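Local coordinates for genome polyprotein (Chicken sicinivirus JSY, PDB 6QWT) that probably copies viral RNA as the 3Dpol RNA-dependent RNA polymerase, the C-terminal piece of the polyprotein of this picornavirus, at residues A48-V53 / T155-E160; Q52-A57 / T172-A177. One frame throughout, in Å; residues are numbered along the deposited sequence.

Interaction 1 (A48-V53 / T155-E160)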
# COMPACT_ATOMS: atom_id res chain seq x y z
N ALA A 48 7.18 0.48 -26.87
CA ALA A 48 6.86 -0.81 -26.28
C ALA A 48 5.35 -1.02 -26.22
O ALA A 48 4.55 -0.11 -26.46
CB ALA A 48 7.47 -0.93 -24.88
N ASP A 49 4.97 -2.26 -25.89
CA ASP A 49 3.58 -2.64 -25.71
C ASP A 49 3.29 -2.67 -24.21
O ASP A 49 3.89 -3.47 -23.48
CB ASP A 49 3.31 -4.01 -26.34
CG ASP A 49 1.85 -4.41 -26.32
OD1 ASP A 49 1.04 -3.69 -25.71
OD2 ASP A 49 1.52 -5.45 -26.92
N VAL A 50 2.38 -1.81 -23.76
CA VAL A 50 2.18 -1.62 -22.32
C VAL A 50 1.56 -2.87 -21.70
O VAL A 50 1.93 -3.27 -20.59
CB VAL A 50 1.34 -0.36 -22.05
CG1 VAL A 50 -0.03 -0.45 -22.70
CG2 VAL A 50 1.22 -0.11 -20.56
N ASP A 51 0.62 -3.52 -22.40
CA ASP A 51 0.04 -4.75 -21.87
C ASP A 51 1.10 -5.83 -21.68
O ASP A 51 0.98 -6.68 -20.79
CB ASP A 51 -1.08 -5.25 -22.78
CG ASP A 51 -2.34 -4.42 -22.67
OD1 ASP A 51 -3.37 -4.82 -23.26
OD2 ASP A 51 -2.31 -3.37 -22.00
N GLN A 52 2.15 -5.82 -22.51
CA GLN A 52 3.24 -6.77 -22.36
C GLN A 52 4.18 -6.36 -21.22
O GLN A 52 4.55 -7.20 -20.39
CB GLN A 52 4.01 -6.88 -23.68
CG GLN A 52 4.94 -8.07 -23.78
CD GLN A 52 6.31 -7.79 -23.19
OE1 GLN A 52 6.86 -6.70 -23.34
NE2 GLN A 52 6.86 -8.78 -22.49
N VAL A 53 4.55 -5.08 -21.17
CA VAL A 53 5.48 -4.63 -20.13
C VAL A 53 4.83 -4.70 -18.75
O VAL A 53 5.47 -5.08 -17.77
CB VAL A 53 5.98 -3.21 -20.45
CG1 VAL A 53 6.92 -2.72 -19.35
CG2 VAL A 53 6.68 -3.19 -21.81
N THR A 155 -8.65 -6.14 -12.84
CA THR A 155 -7.29 -5.65 -13.06
C THR A 155 -7.31 -4.52 -14.09
O THR A 155 -7.91 -4.66 -15.16
CB THR A 155 -6.37 -6.78 -13.55
OG1 THR A 155 -6.38 -7.84 -12.59
CG2 THR A 155 -4.95 -6.27 -13.73
N PHE A 156 -6.65 -3.42 -13.76
CA PHE A 156 -6.54 -2.27 -14.65
C PHE A 156 -5.10 -1.77 -14.66
O PHE A 156 -4.30 -2.10 -13.78
CB PHE A 156 -7.47 -1.12 -14.24
CG PHE A 156 -8.93 -1.49 -14.25
CD1 PHE A 156 -9.58 -1.75 -15.44
CD2 PHE A 156 -9.65 -1.56 -13.06
CE1 PHE A 156 -10.93 -2.08 -15.45
CE2 PHE A 156 -10.99 -1.90 -13.07
CZ PHE A 156 -11.63 -2.16 -14.26
N LEU A 157 -4.78 -0.98 -15.68
CA LEU A 157 -3.54 -0.21 -15.68
C LEU A 157 -3.73 1.02 -14.81
O LEU A 157 -4.72 1.75 -14.94
CB LEU A 157 -3.17 0.18 -17.11
CG LEU A 157 -3.03 -0.99 -18.09
CD1 LEU A 157 -2.81 -0.49 -19.51
CD2 LEU A 157 -1.89 -1.90 -17.65
N LYS A 158 -2.78 1.25 -13.91
CA LYS A 158 -2.93 2.32 -12.93
C LYS A 158 -2.66 3.67 -13.58
O LYS A 158 -1.54 3.94 -14.02
CB LYS A 158 -2.01 2.10 -11.73
CG LYS A 158 -2.28 3.08 -10.60
CD LYS A 158 -1.40 2.86 -9.38
CE LYS A 158 -2.21 3.08 -8.10
NZ LYS A 158 -1.97 1.99 -7.13
N ASP A 159 -3.69 4.51 -13.63
CA ASP A 159 -3.60 5.85 -14.19
C ASP A 159 -2.97 6.77 -13.15
O ASP A 159 -3.61 7.13 -12.16
CB ASP A 159 -5.00 6.32 -14.58
CG ASP A 159 -5.01 7.64 -15.33
OD1 ASP A 159 -6.12 8.13 -15.60
OD2 ASP A 159 -3.92 8.19 -15.65
N GLU A 160 -1.70 7.14 -13.37
CA GLU A 160 -0.95 7.90 -12.38
C GLU A 160 0.25 8.55 -13.05
O GLU A 160 0.67 8.14 -14.13
CB GLU A 160 -0.48 7.02 -11.22
CG GLU A 160 0.78 6.22 -11.54
CD GLU A 160 1.06 5.11 -10.54
OE1 GLU A 160 1.51 4.02 -10.97
OE2 GLU A 160 0.85 5.33 -9.33
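D51 and L157 mark the closest approach of the two backbones, with CA of D51 8.5 Å from CA of L157, so the first turn of helix 50-54 meets the end of strand 152-157 through side chains alone. The strand belongs to the mixed sheet that also carries strands 174-177 and 277-282, in what is by family the fingers of a right-hand polymerase. K158, D159 and E160, just beyond the strand, open a KDELR sequence that matches motif F of picornaviral polymerases. One methyl on the sheet side does all the touching. L157 holds CD1 fully extended (chi2 174°), thrust out from the strand toward the helix. V50 answers tip to tip: its CG2, set opposite the backbone N, stands 4.2 Å from L157 CD1, a loose apolar touch in a buried place. D51 comes across L157 at roughly a right angle, and its OD2 lies 3.8 Å from the same CD1. That is van der Waals contact with a methyl; the polar partner of OD2 is R17, by a salt bridge, and L157 touches R17 as well. F282 of the neighbouring strand touches both D51 and L157. The helix starts at D49, the N-cap residue, whose carboxylate is also salt-bridged to R41 through OD2. Its backbone O receives V53 N at 2.9 Å, the first firm helical bond. The other carboxylate oxygen, OD1, folds back in an Asx turn to take D51 N at 3.3 Å, a weak and bent capping bond with 133° at the hydrogen.

Interaction 2 (Q52-A57 / T172-A177). Unlike the reference sequence in segment 52-57: A57 (reference Lys).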
# COMPACT_ATOMS: atom_id res chain seq x y z
N GLN A 52 2.15 -5.82 -22.51
CA GLN A 52 3.24 -6.77 -22.36
C GLN A 52 4.18 -6.36 -21.22
O GLN A 52 4.55 -7.20 -20.39
CB GLN A 52 4.01 -6.88 -23.68
CG GLN A 52 4.94 -8.07 -23.78
CD GLN A 52 6.31 -7.79 -23.19
OE1 GLN A 52 6.86 -6.70 -23.34
NE2 GLN A 52 6.86 -8.78 -22.49
N VAL A 53 4.55 -5.08 -21.17
CA VAL A 53 5.48 -4.63 -20.13
C VAL A 53 4.83 -4.70 -18.75
O VAL A 53 5.47 -5.08 -17.77
CB VAL A 53 5.98 -3.21 -20.45
CG1 VAL A 53 6.92 -2.72 -19.35
CG2 VAL A 53 6.68 -3.19 -21.81
N ALA A 54 3.54 -4.34 -18.66
CA ALA A 54 2.88 -4.31 -17.35
C ALA A 54 2.80 -5.69 -16.71
O ALA A 54 2.73 -5.80 -15.49
CB ALA A 54 1.48 -3.71 -17.48
N PHE A 55 2.79 -6.75 -17.52
CA PHE A 55 2.72 -8.12 -17.01
C PHE A 55 4.05 -8.86 -17.13
O PHE A 55 4.09 -10.07 -16.91
CB PHE A 55 1.62 -8.89 -17.74
CG PHE A 55 0.23 -8.53 -17.31
CD1 PHE A 55 -0.47 -7.52 -17.93
CD2 PHE A 55 -0.39 -9.22 -16.27
CE1 PHE A 55 -1.75 -7.18 -17.54
CE2 PHE A 55 -1.67 -8.89 -15.86
CZ PHE A 55 -2.35 -7.87 -16.50
N SER A 56 5.13 -8.15 -17.45
CA SER A 56 6.39 -8.83 -17.74
C SER A 56 7.03 -9.42 -16.48
O SER A 56 7.75 -10.41 -16.56
CB SER A 56 7.37 -7.88 -18.43
OG SER A 56 7.67 -6.76 -17.61
N ALA A 57 6.77 -8.82 -15.31
CA ALA A 57 7.33 -9.34 -14.07
C ALA A 57 6.49 -10.46 -13.47
O ALA A 57 6.93 -11.10 -12.51
CB ALA A 57 7.48 -8.22 -13.05
N THR A 172 4.10 0.81 -16.60
CA THR A 172 2.98 1.29 -15.82
C THR A 172 2.47 0.17 -14.92
O THR A 172 2.43 -1.00 -15.32
CB THR A 172 1.86 1.81 -16.73
OG1 THR A 172 1.00 0.73 -17.10
CG2 THR A 172 2.48 2.42 -17.97
N ARG A 173 2.09 0.53 -13.70
CA ARG A 173 1.72 -0.45 -12.69
C ARG A 173 0.28 -0.91 -12.89
O ARG A 173 -0.49 -0.34 -13.66
CB ARG A 173 1.91 0.12 -11.29
CG ARG A 173 3.31 0.66 -11.02
CD ARG A 173 3.53 0.91 -9.54
NE ARG A 173 2.87 2.13 -9.09
CZ ARG A 173 2.48 2.35 -7.84
NH1 ARG A 173 2.69 1.43 -6.91
NH2 ARG A 173 1.89 3.49 -7.51
N LEU A 174 -0.07 -1.98 -12.18
CA LEU A 174 -1.42 -2.51 -12.19
C LEU A 174 -2.13 -2.11 -10.91
O LEU A 174 -1.52 -2.01 -9.84
CB LEU A 174 -1.40 -4.04 -12.32
CG LEU A 174 -0.77 -4.60 -13.59
CD1 LEU A 174 -0.37 -6.05 -13.37
CD2 LEU A 174 -1.73 -4.47 -14.75
N ILE A 175 -3.43 -1.86 -11.02
CA ILE A 175 -4.30 -1.63 -9.87
C ILE A 175 -5.42 -2.65 -9.94
O ILE A 175 -6.09 -2.78 -10.98
CB ILE A 175 -4.84 -0.19 -9.82
CG1 ILE A 175 -5.87 -0.03 -8.69
CG2 ILE A 175 -5.41 0.24 -11.16
CD1 ILE A 175 -6.34 1.39 -8.50
N GLU A 176 -5.62 -3.40 -8.85
CA GLU A 176 -6.57 -4.50 -8.82
C GLU A 176 -7.52 -4.30 -7.65
O GLU A 176 -7.08 -4.00 -6.54
CB GLU A 176 -5.85 -5.85 -8.72
CG GLU A 176 -4.56 -5.91 -9.54
CD GLU A 176 -4.15 -7.32 -9.92
OE1 GLU A 176 -3.04 -7.75 -9.55
OE2 GLU A 176 -4.95 -8.01 -10.59
N ALA A 177 -8.82 -4.46 -7.91
CA ALA A 177 -9.85 -4.21 -6.92
C ALA A 177 -10.66 -5.48 -6.68
O ALA A 177 -11.12 -6.12 -7.63
CB ALA A 177 -10.78 -3.07 -7.36
O HOH W 1 2.88 -3.57 -13.67
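L174 and F55 cross at about a right angle, the branched end of the leucine resting on the face of the phenyl ring. L174 CD1 makes the CH-pi contact: it lies 4.2 Å from the centroid of the F55 ring and 18° off the ring normal, displaced a little toward the rim on the CE2 and CZ side. The second methyl of the fork, L174 CD2, serves the far end of the ring, 3.9 Å from F55 CZ. F55 sets its CG beside its own backbone N (chi1 -75°), which carries the end of the ring nearer strand 174-177 than its CB direction alone would suggest. A further aromatic partner is F282, which meets the F55 ring edge-to-face. All this sits where helix 50-54 packs on the outermost strand of the mixed fingers sheet. The CB of A54 is directed toward 172-177 and packs on T172 O, just ahead of the strand, at 3.6 Å, while also touching L174 CD2 more loosely. No direct hydrogen bond joins the segments. Instead a water donates to both backbones, reaching A54 O at 2.9 Å and T172 O at 3.1 Å. V53 O is gripped twice by S56, by its backbone N and by its hydroxyl, and the S56 OG bond of 2.8 Å approaches V53 O at 130° to the C=O.

Overall arrangement
Interactions 1 and 2 follow one another along helix 50-54 and the residue after it, laid over two neighbouring antiparallel strands, their centres about 5 Å apart. L157 underlies both, since it also touches A54, T172 and L174. Packing runs from one contact to the other where V50 CG2 meets T172 OG1 at 3.6 Å. Two polar links tie the strand segments together: T155 OG1 to E176 OE2 at 2.5 Å, a probable hydrogen bond, and E160 OE2 to R173 NH2 at 2.8 Å, a salt bridge. K158 and R173 fall in sequence matching motif F, some of whose basic residues line the NTP entry path in related polymerases; no nucleotide or RNA lies at either contact.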